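Local coordinates for L-arabinose ABC transporter, periplasmic L-arabinose-binding protein (Burkholderia thailandensis, PDB 4KZK), which binds beta-D-galactose and probably L-arabinose in the periplasm, presumably for delivery to an ABC sugar importer, at residues V37-V42 / K65-V70; P100-G105 / Q125-R130; G116-S121 / D304-N309. All coordinates share one frame; numbering follows the deposited sequence.

From the N terminus, contact 1 closes first: strand 38-43 runs out, helix 49-65 brings the chain back, and strand 68-73 pairs alongside at one edge of the sheet. Contact 2 follows in series, joining the loop after strand 94-98 to the loop after strand 118-122 and so closing over helix 105-114. Contact 3 crosses contact 2, because 116-121 lies inside that loop while 304-309 comes some 180 residues later, at the end of helix 291-308. Ile-39 of contact 1 packs on Ile-306 of contact 3, and Leu-126 of contact 2 touches Leu-119 and Ser-121. Together they tie strands, strand-end loops and a late helix into one lobe.

Contact 1 (V37-V42 / K65-V70); sequences VKIGFV and KHFTLV
Ile-39 lays its CD1 methyl over the centre of the Phe-67 ring, 3.9 Å from the ring centroid and 10° off the normal, a face-on CH-pi contact. The aromatic ring is brought there by its first torsion: CG of Phe-67 stands between the backbone N and the carbonyl carbon (chi1 68°), which turns one face of the ring to Ile-39. Val-37 meets the same residue at its CB, with Val-37 CG1 3.7 Å from Phe-67 CB. Further along, Leu-69 reaches with CD1 to Phe-41 CB, 4.0 Å away. Helix 49-65 packs against this side through Phe-41, Phe-67 and Leu-69, completing a beta-alpha-beta unit of the Rossmann-like lobe.

The other face has a different character. Lys-38 and Thr-68 run alongside each other, the CG and CE of the lysine against Thr-68 CG2, and the lysine stem also passes Val-70, with Lys-38 CG 3.8 Å from Val-70 CG2. A bend at chi3 (-81°) turns the end of the lysine, and its NZ bonds to the backbone oxygen of Gln-90.

Between the faces runs a parallel ladder. Thr-68 N gives to Val-37 O and Ile-39 N to Thr-68 O, both at 2.9 Å, followed by Val-70 N to Ile-39 O at 3.0 Å and Phe-41 N to Val-70 O at 2.9 Å. The ladder thus satisfies backbone groups next to an apolar layer in which Ile-39 and Phe-67 are buried, while the opposite face carries the exposed Thr-68, Val-70 and the aliphatic stem of Lys-38, whose charged end goes to Gln-90 O.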
ATOM      1  N   VAL A  37      23.411  15.099 -11.613  1.00 32.35           N
ATOM      2  CA  VAL A  37      22.360  14.891 -10.575  1.00 30.39           C
ATOM      3  C   VAL A  37      22.088  13.397 -10.405  1.00 28.62           C
ATOM      4  O   VAL A  37      21.978  12.655 -11.387  1.00 29.16           O
ATOM      5  CB  VAL A  37      21.067  15.669 -10.925  1.00 30.69           C
ATOM      6  CG1 VAL A  37      19.976  15.421  -9.888  1.00 28.85           C
ATOM      7  CG2 VAL A  37      21.371  17.161 -11.035  1.00 32.77           C
ATOM      8  N   LYS A  38      22.003  12.970  -9.147  1.00 26.73           N
ATOM      9  CA  LYS A  38      21.768  11.583  -8.789  1.00 25.42           C
ATOM     10  C   LYS A  38      20.785  11.548  -7.633  1.00 22.71           C
ATOM     11  O   LYS A  38      20.969  12.241  -6.645  1.00 22.13           O
ATOM     12  CB  LYS A  38      23.099  10.951  -8.407  1.00 26.39           C
ATOM     13  CG  LYS A  38      23.099   9.441  -8.359  1.00 26.11           C
ATOM     14  CD  LYS A  38      24.497   8.911  -8.082  1.00 27.15           C
ATOM     15  CE  LYS A  38      25.341   8.881  -9.348  1.00 29.36           C
ATOM     16  NZ  LYS A  38      26.796   8.656  -9.116  1.00 30.63           N
ATOM     17  N   ILE A  39      19.721  10.761  -7.795  1.00 20.74           N
ATOM     18  CA  ILE A  39      18.646  10.655  -6.807  1.00 19.11           C
ATOM     19  C   ILE A  39      18.479   9.195  -6.411  1.00 17.59           C
ATOM     20  O   ILE A  39      18.409   8.311  -7.281  1.00 18.27           O
ATOM     21  CB  ILE A  39      17.322  11.220  -7.356  1.00 19.26           C
ATOM     22  CG1 ILE A  39      17.449  12.734  -7.559  1.00 20.69           C
ATOM     23  CG2 ILE A  39      16.163  10.928  -6.408  1.00 17.95           C
ATOM     24  CD1 ILE A  39      16.288  13.372  -8.291  1.00 21.54           C
ATOM     25  N   GLY A  40      18.418   8.960  -5.103  1.00 15.86           N
ATOM     26  CA  GLY A  40      18.160   7.624  -4.556  1.00 14.59           C
ATOM     27  C   GLY A  40      16.680   7.400  -4.426  1.00 13.40           C
ATOM     28  O   GLY A  40      15.941   8.341  -4.154  1.00 13.82           O
ATOM     29  N   PHE A  41      16.238   6.159  -4.638  1.00 12.53           N
ATOM     30  CA  PHE A  41      14.831   5.787  -4.451  1.00 11.46           C
ATOM     31  C   PHE A  41      14.845   4.448  -3.721  1.00 10.58           C
ATOM     32  O   PHE A  41      15.134   3.418  -4.302  1.00 10.81           O
ATOM     33  CB  PHE A  41      14.091   5.691  -5.783  1.00 11.85           C
ATOM     34  CG  PHE A  41      12.598   5.920  -5.680  1.00 11.42           C
ATOM     35  CD1 PHE A  41      11.776   5.080  -4.925  1.00 10.47           C
ATOM     36  CD2 PHE A  41      12.003   6.995  -6.329  1.00 12.04           C
ATOM     37  CE1 PHE A  41      10.407   5.315  -4.851  1.00 10.31           C
ATOM     38  CE2 PHE A  41      10.634   7.224  -6.257  1.00 11.86           C
ATOM     39  CZ  PHE A  41       9.831   6.372  -5.496  1.00 10.92           C
ATOM     40  N   VAL A  42      14.564   4.517  -2.431  1.00  9.75           N
ATOM     41  CA  VAL A  42      14.799   3.426  -1.479  1.00  9.42           C
ATOM     42  C   VAL A  42      13.443   2.908  -1.044  1.00  8.67           C
ATOM     43  O   VAL A  42      12.611   3.685  -0.620  1.00  8.59           O
ATOM     44  CB  VAL A  42      15.642   3.930  -0.281  1.00  9.53           C
ATOM     45  CG1 VAL A  42      15.792   2.840   0.770  1.00  9.44           C
ATOM     46  CG2 VAL A  42      16.996   4.429  -0.803  1.00 10.36           C
ATOM     47  N   LYS A  65      14.268  13.993 -17.254  1.00 35.70           N
ATOM     48  CA  LYS A  65      14.914  15.150 -16.618  1.00 36.24           C
ATOM     49  C   LYS A  65      16.444  15.081 -16.610  1.00 36.79           C
ATOM     50  O   LYS A  65      17.090  16.013 -16.143  1.00 36.77           O
ATOM     51  CB  LYS A  65      14.392  15.351 -15.190  1.00 35.06           C
ATOM     52  CG  LYS A  65      12.876  15.471 -15.074  1.00 35.10           C
ATOM     53  CD  LYS A  65      12.305  16.727 -15.719  1.00 37.49           C
ATOM     54  CE  LYS A  65      12.597  17.964 -14.880  1.00 38.42           C
ATOM     55  NZ  LYS A  65      11.728  19.117 -15.238  1.00 40.88           N
ATOM     56  N   HIS A  66      17.008  13.997 -17.148  1.00 36.68           N
ATOM     57  CA  HIS A  66      18.456  13.794 -17.222  1.00 37.92           C
ATOM     58  C   HIS A  66      19.148  13.726 -15.855  1.00 35.58           C
ATOM     59  O   HIS A  66      20.139  14.413 -15.618  1.00 36.37           O
ATOM     60  CB  HIS A  66      19.117  14.880 -18.079  1.00 41.58           C
ATOM     61  CG  HIS A  66      18.429  15.131 -19.382  1.00 44.63           C
ATOM     62  ND1 HIS A  66      17.473  16.113 -19.539  1.00 46.24           N
ATOM     63  CD2 HIS A  66      18.562  14.537 -20.592  1.00 46.74           C
ATOM     64  CE1 HIS A  66      17.043  16.110 -20.789  1.00 48.14           C
ATOM     65  NE2 HIS A  66      17.694  15.168 -21.451  1.00 48.77           N
ATOM     66  N   PHE A  67      18.629  12.897 -14.951  1.00 32.60           N
ATOM     67  CA  PHE A  67      19.360  12.566 -13.734  1.00 30.83           C
ATOM     68  C   PHE A  67      19.571  11.051 -13.691  1.00 29.35           C
ATOM     69  O   PHE A  67      19.007  10.318 -14.511  1.00 29.68           O
ATOM     70  CB  PHE A  67      18.656  13.117 -12.473  1.00 29.61           C
ATOM     71  CG  PHE A  67      17.334  12.467 -12.156  1.00 28.04           C
ATOM     72  CD1 PHE A  67      17.287  11.291 -11.418  1.00 26.54           C
ATOM     73  CD2 PHE A  67      16.137  13.054 -12.555  1.00 28.44           C
ATOM     74  CE1 PHE A  67      16.074  10.689 -11.112  1.00 25.09           C
ATOM     75  CE2 PHE A  67      14.917  12.460 -12.259  1.00 27.04           C
ATOM     76  CZ  PHE A  67      14.885  11.274 -11.532  1.00 25.39           C
ATOM     77  N   THR A  68      20.418  10.604 -12.768  1.00 28.01           N
ATOM     78  CA  THR A  68      20.748   9.194 -12.595  1.00 26.93           C
ATOM     79  C   THR A  68      19.977   8.671 -11.384  1.00 24.03           C
ATOM     80  O   THR A  68      20.082   9.224 -10.284  1.00 23.09           O
ATOM     81  CB  THR A  68      22.257   9.006 -12.358  1.00 27.91           C
ATOM     82  OG1 THR A  68      22.972   9.305 -13.568  1.00 30.46           O
ATOM     83  CG2 THR A  68      22.580   7.575 -11.890  1.00 27.09           C
ATOM     84  N   LEU A  69      19.185   7.616 -11.590  1.00 22.96           N
ATOM     85  CA  LEU A  69      18.436   6.995 -10.510  1.00 20.83           C
ATOM     86  C   LEU A  69      19.241   5.854  -9.911  1.00 20.14           C
ATOM     87  O   LEU A  69      19.803   5.028 -10.623  1.00 20.46           O
ATOM     88  CB  LEU A  69      17.117   6.458 -11.047  1.00 20.50           C
ATOM     89  CG  LEU A  69      16.115   5.923 -10.030  1.00 18.91           C
ATOM     90  CD1 LEU A  69      15.428   7.075  -9.312  1.00 18.34           C
ATOM     91  CD2 LEU A  69      15.101   5.029 -10.732  1.00 19.08           C
ATOM     92  N   VAL A  70      19.292   5.811  -8.581  1.00 18.53           N
ATOM     93  CA  VAL A  70      19.874   4.678  -7.866  1.00 18.12           C
ATOM     94  C   VAL A  70      18.773   4.013  -7.051  1.00 16.21           C
ATOM     95  O   VAL A  70      18.253   4.596  -6.095  1.00 15.86           O
ATOM     96  CB  VAL A  70      21.041   5.098  -6.951  1.00 18.30           C
ATOM     97  CG1 VAL A  70      21.658   3.887  -6.233  1.00 18.19           C
ATOM     98  CG2 VAL A  70      22.092   5.867  -7.740  1.00 20.13           C
TER

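Contact 2 (P100-G105 / Q125-R130); sequences PDVKLG and QLVDGR
Two loops beyond the C-terminal ends of parallel strands 94-98 and 118-122 meet through Val-102 and Val-127, close to the sugar site in the Rossmann-like N-terminal lobe. Val-102 belongs to a short 3-10 turn leading into helix 105-114. The turn is introduced by an Asx turn in which Asp-101 OD1 accepts from Lys-103 N at 2.9 Å, met from above the carboxylate plane. Val-102 also touches Asp-124, which binds beta-D-galactose, and its side chain lies about 8 Å from the sugar.

The valine presses hard on the opposite backbone. Val-102 CG1, held beside its own backbone N (chi1 -70°), comes within 3.1 Å of Gln-125 O, a tight approach, while Val-102 CG2 lies 4.0 Å from Val-127 CG2. Leu-126 packs its CB against Gly-105 CA, 3.9 Å away, where the absence of a side chain allows the two backbones to draw close. Lys-103 adds its CG to the Val-127 methyl CG2. A water donates to Lys-103 O at 2.8 Å and to Val-127 O, bridging the loops.

Val-102 O is gripped twice: Val-127 N, in a nearly straight bond (173° at hydrogen), and Gly-105 N each reach it at 3.1 Å, from opposite faces of the carbonyl plane.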
ATOM      1  N   PRO A 100      11.005   0.980   6.058  1.00  8.57           N
ATOM      2  CA  PRO A 100      10.365  -0.219   6.569  1.00  9.14           C
ATOM      3  C   PRO A 100       9.813  -0.022   7.980  1.00  9.97           C
ATOM      4  O   PRO A 100       9.056  -0.856   8.456  1.00 10.74           O
ATOM      5  CB  PRO A 100      11.505  -1.237   6.565  1.00  9.07           C
ATOM      6  CG  PRO A 100      12.727  -0.436   6.727  1.00  9.13           C
ATOM      7  CD  PRO A 100      12.470   0.861   6.043  1.00  8.85           C
ATOM      8  N   ASP A 101      10.251   1.057   8.638  1.00 10.69           N
ATOM      9  CA  ASP A 101       9.834   1.413   9.988  1.00 11.76           C
ATOM     10  C   ASP A 101       9.849   2.941  10.018  1.00 11.93           C
ATOM     11  O   ASP A 101      10.906   3.547   9.997  1.00 11.91           O
ATOM     12  CB  ASP A 101      10.825   0.840  11.018  1.00 12.49           C
ATOM     13  CG  ASP A 101      10.541   1.297  12.453  1.00 13.99           C
ATOM     14  OD1 ASP A 101       9.598   2.085  12.679  1.00 14.95           O
ATOM     15  OD2 ASP A 101      11.239   0.804  13.371  1.00 15.04           O
ATOM     16  N   VAL A 102       8.668   3.542  10.065  1.00 12.36           N
ATOM     17  CA  VAL A 102       8.569   5.013   9.988  1.00 12.90           C
ATOM     18  C   VAL A 102       9.230   5.715  11.174  1.00 14.36           C
ATOM     19  O   VAL A 102       9.594   6.880  11.079  1.00 14.55           O
ATOM     20  CB  VAL A 102       7.107   5.502   9.813  1.00 13.20           C
ATOM     21  CG1 VAL A 102       6.588   5.140   8.416  1.00 12.49           C
ATOM     22  CG2 VAL A 102       6.171   4.959  10.871  1.00 14.05           C
ATOM     23  N   LYS A 103       9.416   4.995  12.276  1.00 15.20           N
ATOM     24  CA  LYS A 103      10.102   5.555  13.449  1.00 16.97           C
ATOM     25  C   LYS A 103      11.617   5.719  13.269  1.00 16.23           C
ATOM     26  O   LYS A 103      12.270   6.323  14.124  1.00 17.11           O
ATOM     27  CB  LYS A 103       9.767   4.746  14.710  1.00 18.93           C
ATOM     28  CG  LYS A 103       8.300   4.889  15.115  1.00 21.15           C
ATOM     29  CD  LYS A 103       8.052   4.410  16.525  1.00 23.91           C
ATOM     30  CE  LYS A 103       7.633   2.955  16.543  1.00 24.84           C
ATOM     31  NZ  LYS A 103       6.168   2.804  16.325  1.00 26.47           N
ATOM     32  N   LEU A 104      12.158   5.221  12.150  1.00 14.96           N
ATOM     33  CA  LEU A 104      13.543   5.522  11.726  1.00 14.64           C
ATOM     34  C   LEU A 104      13.730   6.973  11.248  1.00 14.87           C
ATOM     35  O   LEU A 104      14.856   7.385  10.956  1.00 15.20           O
ATOM     36  CB  LEU A 104      13.995   4.581  10.599  1.00 14.01           C
ATOM     37  CG  LEU A 104      14.048   3.074  10.855  1.00 13.83           C
ATOM     38  CD1 LEU A 104      14.141   2.330   9.526  1.00 13.40           C
ATOM     39  CD2 LEU A 104      15.235   2.741  11.743  1.00 14.53           C
ATOM     40  N   GLY A 105      12.625   7.711  11.102  1.00 15.32           N
ATOM     41  CA  GLY A 105      12.638   9.115  10.606  1.00 15.73           C
ATOM     42  C   GLY A 105      13.798  10.005  11.037  1.00 16.77           C
ATOM     43  O   GLY A 105      14.570  10.494  10.196  1.00 16.34           O
ATOM     44  N   GLN A 125       4.721   7.744   5.871  1.00 10.68           N
ATOM     45  CA  GLN A 125       5.258   9.014   6.353  1.00 11.91           C
ATOM     46  C   GLN A 125       6.151   8.824   7.567  1.00 12.38           C
ATOM     47  O   GLN A 125       5.777   8.146   8.523  1.00 12.38           O
ATOM     48  CB  GLN A 125       4.109   9.996   6.668  1.00 13.36           C
ATOM     49  CG  GLN A 125       4.581  11.424   6.901  1.00 14.89           C
ATOM     50  CD  GLN A 125       3.425  12.397   7.089  1.00 16.77           C
ATOM     51  OE1 GLN A 125       2.299  11.999   7.455  1.00 18.09           O
ATOM     52  NE2 GLN A 125       3.685  13.669   6.828  1.00 18.10           N
ATOM     53  N   LEU A 126       7.327   9.452   7.542  1.00 12.85           N
ATOM     54  CA  LEU A 126       8.284   9.332   8.643  1.00 13.69           C
ATOM     55  C   LEU A 126       7.758  10.092   9.874  1.00 15.52           C
ATOM     56  O   LEU A 126       7.105  11.137   9.732  1.00 16.23           O
ATOM     57  CB  LEU A 126       9.654   9.864   8.210  1.00 13.66           C
ATOM     58  CG  LEU A 126      10.345   9.134   7.047  1.00 12.99           C
ATOM     59  CD1 LEU A 126      11.622   9.869   6.665  1.00 13.58           C
ATOM     60  CD2 LEU A 126      10.637   7.696   7.396  1.00 12.59           C
ATOM     61  N   VAL A 127       8.035   9.564  11.066  1.00 16.68           N
ATOM     62  CA  VAL A 127       7.536  10.154  12.321  1.00 18.58           C
ATOM     63  C   VAL A 127       8.612  10.181  13.384  1.00 20.00           C
ATOM     64  O   VAL A 127       9.616   9.466  13.300  1.00 19.57           O
ATOM     65  CB  VAL A 127       6.325   9.381  12.905  1.00 19.08           C
ATOM     66  CG1 VAL A 127       5.185   9.321  11.900  1.00 18.64           C
ATOM     67  CG2 VAL A 127       6.742   7.982  13.369  1.00 18.69           C
ATOM     68  N   ASP A 128       8.384  11.023  14.386  1.00 22.02           N
ATOM     69  CA  ASP A 128       9.285  11.132  15.527  1.00 24.10           C
ATOM     70  C   ASP A 128       8.896  10.153  16.642  1.00 25.67           C
ATOM     71  O   ASP A 128       8.008   9.312  16.470  1.00 24.90           O
ATOM     72  CB  ASP A 128       9.369  12.602  15.999  1.00 25.97           C
ATOM     73  CG  ASP A 128       8.069  13.136  16.571  1.00 27.65           C
ATOM     74  OD1 ASP A 128       7.231  12.367  17.095  1.00 28.56           O
ATOM     75  OD2 ASP A 128       7.893  14.370  16.504  1.00 28.83           O
ATOM     76  N   GLY A 129       9.551  10.275  17.796  1.00 28.14           N
ATOM     77  CA  GLY A 129       9.388   9.314  18.888  1.00 30.22           C
ATOM     78  C   GLY A 129       8.031   9.318  19.567  1.00 32.64           C
ATOM     79  O   GLY A 129       7.723   8.397  20.331  1.00 34.55           O
ATOM     80  N   ARG A 130       7.234  10.359  19.326  1.00 33.71           N
ATOM     81  CA  ARG A 130       5.838  10.406  19.778  1.00 35.29           C
ATOM     82  C   ARG A 130       4.828  10.092  18.697  1.00 33.77           C
ATOM     83  O   ARG A 130       3.612  10.253  18.917  1.00 34.95           O
ATOM     84  CB  ARG A 130       5.505  11.789  20.280  1.00 38.07           C
ATOM     85  CG  ARG A 130       6.012  12.060  21.645  1.00 40.76           C
ATOM     86  CD  ARG A 130       5.702  13.500  21.905  1.00 42.70           C
ATOM     87  NE  ARG A 130       6.457  13.983  23.014  1.00 45.30           N
ATOM     88  CZ  ARG A 130       6.740  15.259  23.208  1.00 46.53           C
ATOM     89  NH1 ARG A 130       7.441  15.579  24.277  1.00 47.97           N
ATOM     90  NH2 ARG A 130       6.338  16.185  22.327  1.00 46.31           N
TER
HETATM   91  O   HOH W   1      11.038   8.219  15.700  1.00 28.00           O

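Contact 3 (G116-S121 / D304-N309); sequences GMKLMS and DWITQN
The carbonyl oxygen of Leu-119 meets the Trp-305 indole at its edge and in its plane, where the benzo-ring carbons CZ3 and CH2 lie 3.5 Å and 3.6 Å from Leu-119 O. One face of the same indole is taken by Lys-118. Its CB sits by CZ3, and the extended chain then runs across the ring system until Lys-118 CD stands 3.5 Å from the centroid of the Trp-305 five-membered ring, a CH-pi contact over the face. Beyond it Lys-118 CE comes 3.6 Å from Trp-305 NE1. A bend at chi4 (67°) lifts NZ away from the indole plane, so that any cation-pi attraction is long and at most weak.

This is strand-on-helix packing in the periplasmic binding protein fold: the axes of residues 118-121, in a strand of the N-terminal lobe, and 304-308, in the last turn of helix 291-308, lie 10.0 Å apart with their directions at 159°. The lysine stem is flanked by Ile-306 as well; Lys-118 CD and Ile-306 CG1 are 4.1 Å apart. From the other side of the indole plane Met-120 approaches obliquely, its CE 4.4 Å from Trp-305 CE3, and Pro-138 and Pro-312 also touch the indole.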
ATOM      1  N   GLY A 116      24.516  15.671   2.763  1.00 28.98           N
ATOM      2  CA  GLY A 116      24.088  16.630   1.748  1.00 29.15           C
ATOM      3  C   GLY A 116      23.069  16.083   0.765  1.00 28.27           C
ATOM      4  O   GLY A 116      23.140  16.361  -0.438  1.00 29.28           O
ATOM      5  N   MET A 117      22.118  15.300   1.276  1.00 25.31           N
ATOM      6  CA  MET A 117      21.053  14.733   0.458  1.00 24.34           C
ATOM      7  C   MET A 117      19.727  15.307   0.927  1.00 22.54           C
ATOM      8  O   MET A 117      19.384  15.165   2.092  1.00 21.87           O
ATOM      9  CB  MET A 117      21.036  13.202   0.599  1.00 24.21           C
ATOM     10  CG  MET A 117      22.225  12.494  -0.031  1.00 25.99           C
ATOM     11  SD  MET A 117      22.026  10.705  -0.127  1.00 27.91           S
ATOM     12  CE  MET A 117      22.460  10.235   1.542  1.00 26.41           C
ATOM     13  N   LYS A 118      18.975  15.942   0.032  1.00 22.31           N
ATOM     14  CA  LYS A 118      17.599  16.328   0.349  1.00 21.44           C
ATOM     15  C   LYS A 118      16.787  15.060   0.525  1.00 19.06           C
ATOM     16  O   LYS A 118      17.080  14.067  -0.136  1.00 18.77           O
ATOM     17  CB  LYS A 118      17.016  17.199  -0.752  1.00 23.23           C
ATOM     18  CG  LYS A 118      17.642  18.581  -0.718  1.00 25.55           C
ATOM     19  CD  LYS A 118      17.244  19.475  -1.865  1.00 27.72           C
ATOM     20  CE  LYS A 118      17.659  20.911  -1.594  1.00 29.76           C
ATOM     21  NZ  LYS A 118      19.134  21.073  -1.570  1.00 31.33           N
ATOM     22  N   LEU A 119      15.818  15.115   1.437  1.00 17.58           N
ATOM     23  CA  LEU A 119      15.056  13.938   1.870  1.00 15.91           C
ATOM     24  C   LEU A 119      13.552  14.125   1.646  1.00 15.13           C
ATOM     25  O   LEU A 119      12.964  15.097   2.127  1.00 15.88           O
ATOM     26  CB  LEU A 119      15.321  13.670   3.357  1.00 15.58           C
ATOM     27  CG  LEU A 119      14.480  12.573   4.020  1.00 14.53           C
ATOM     28  CD1 LEU A 119      14.742  11.214   3.399  1.00 13.74           C
ATOM     29  CD2 LEU A 119      14.701  12.548   5.520  1.00 14.89           C
ATOM     30  N   MET A 120      12.946  13.149   0.959  1.00 14.14           N
ATOM     31  CA  MET A 120      11.507  13.083   0.702  1.00 13.60           C
ATOM     32  C   MET A 120      11.021  11.670   1.022  1.00 12.18           C
ATOM     33  O   MET A 120      11.757  10.721   0.838  1.00 11.73           O
ATOM     34  CB  MET A 120      11.247  13.374  -0.769  1.00 14.39           C
ATOM     35  CG  MET A 120       9.795  13.303  -1.195  1.00 14.47           C
ATOM     36  SD  MET A 120       9.654  13.797  -2.914  1.00 16.37           S
ATOM     37  CE  MET A 120      10.074  15.532  -2.797  1.00 17.95           C
ATOM     38  N   SER A 121       9.800  11.562   1.531  1.00 11.71           N
ATOM     39  CA  SER A 121       9.188  10.252   1.808  1.00 10.69           C
ATOM     40  C   SER A 121       8.061   9.965   0.836  1.00 10.55           C
ATOM     41  O   SER A 121       7.411  10.877   0.294  1.00 11.27           O
ATOM     42  CB  SER A 121       8.681  10.169   3.251  1.00 10.97           C
ATOM     43  OG  SER A 121       7.761  11.189   3.495  1.00 11.63           O
ATOM     44  N   ASP A 304      13.662  19.113  -9.047  1.00 26.08           N
ATOM     45  CA  ASP A 304      13.473  20.564  -9.042  1.00 27.30           C
ATOM     46  C   ASP A 304      13.915  21.180  -7.710  1.00 27.02           C
ATOM     47  O   ASP A 304      14.379  22.317  -7.671  1.00 28.02           O
ATOM     48  CB  ASP A 304      12.011  20.914  -9.305  1.00 27.94           C
ATOM     49  CG  ASP A 304      11.597  20.689 -10.755  1.00 29.02           C
ATOM     50  OD1 ASP A 304      12.474  20.474 -11.626  1.00 30.19           O
ATOM     51  OD2 ASP A 304      10.382  20.737 -11.025  1.00 29.77           O
ATOM     52  N   TRP A 305      13.763  20.434  -6.620  1.00 25.12           N
ATOM     53  CA  TRP A 305      14.224  20.880  -5.301  1.00 24.82           C
ATOM     54  C   TRP A 305      15.752  21.006  -5.282  1.00 25.41           C
ATOM     55  O   TRP A 305      16.309  22.009  -4.798  1.00 26.25           O
ATOM     56  CB  TRP A 305      13.754  19.891  -4.232  1.00 23.24           C
ATOM     57  CG  TRP A 305      13.888  20.310  -2.801  1.00 22.95           C
ATOM     58  CD1 TRP A 305      14.196  21.551  -2.308  1.00 24.08           C
ATOM     59  CD2 TRP A 305      13.675  19.474  -1.661  1.00 21.76           C
ATOM     60  NE1 TRP A 305      14.205  21.519  -0.932  1.00 23.75           N
ATOM     61  CE2 TRP A 305      13.888  20.253  -0.512  1.00 22.28           C
ATOM     62  CE3 TRP A 305      13.346  18.127  -1.503  1.00 20.45           C
ATOM     63  CZ2 TRP A 305      13.770  19.727   0.779  1.00 21.61           C
ATOM     64  CZ3 TRP A 305      13.236  17.608  -0.228  1.00 19.88           C
ATOM     65  CH2 TRP A 305      13.441  18.405   0.897  1.00 20.48           C
ATOM     66  N   ILE A 306      16.424  19.994  -5.830  1.00 24.98           N
ATOM     67  CA  ILE A 306      17.887  19.990  -5.937  1.00 25.59           C
ATOM     68  C   ILE A 306      18.403  21.093  -6.853  1.00 27.35           C
ATOM     69  O   ILE A 306      19.323  21.842  -6.483  1.00 28.36           O
ATOM     70  CB  ILE A 306      18.410  18.633  -6.466  1.00 24.82           C
ATOM     71  CG1 ILE A 306      18.168  17.539  -5.411  1.00 23.48           C
ATOM     72  CG2 ILE A 306      19.895  18.697  -6.791  1.00 25.61           C
ATOM     73  CD1 ILE A 306      18.205  16.126  -5.954  1.00 22.78           C
ATOM     74  N   THR A 307      17.836  21.178  -8.055  1.00 28.18           N
ATOM     75  CA  THR A 307      18.420  22.008  -9.123  1.00 30.26           C
ATOM     76  C   THR A 307      17.964  23.470  -9.137  1.00 32.12           C
ATOM     77  O   THR A 307      18.703  24.337  -9.607  1.00 34.03           O
ATOM     78  CB  THR A 307      18.149  21.390 -10.509  1.00 30.25           C
ATOM     79  OG1 THR A 307      16.736  21.276 -10.721  1.00 29.62           O
ATOM     80  CG2 THR A 307      18.803  20.019 -10.621  1.00 29.09           C
ATOM     81  N   GLN A 308      16.757  23.751  -8.650  1.00 32.23           N
ATOM     82  CA  GLN A 308      16.230  25.120  -8.644  1.00 33.62           C
ATOM     83  C   GLN A 308      15.815  25.603  -7.242  1.00 33.69           C
ATOM     84  O   GLN A 308      15.313  26.719  -7.082  1.00 35.05           O
ATOM     85  CB  GLN A 308      15.059  25.231  -9.634  1.00 33.97           C
ATOM     86  N   ASN A 309      16.059  24.783  -6.225  1.00 32.83           N
ATOM     87  CA  ASN A 309      15.612  25.060  -4.861  1.00 32.99           C
ATOM     88  C   ASN A 309      14.122  25.386  -4.760  1.00 33.10           C
ATOM     89  O   ASN A 309      13.708  26.192  -3.933  1.00 33.91           O
ATOM     90  CB  ASN A 309      16.462  26.164  -4.207  1.00 35.06           C
ATOM     91  CG  ASN A 309      16.441  26.095  -2.684  1.00 35.34           C
ATOM     92  OD1 ASN A 309      15.834  25.195  -2.080  1.00 35.53           O
ATOM     93  ND2 ASN A 309      17.113  27.047  -2.051  1.00 37.35           N
TER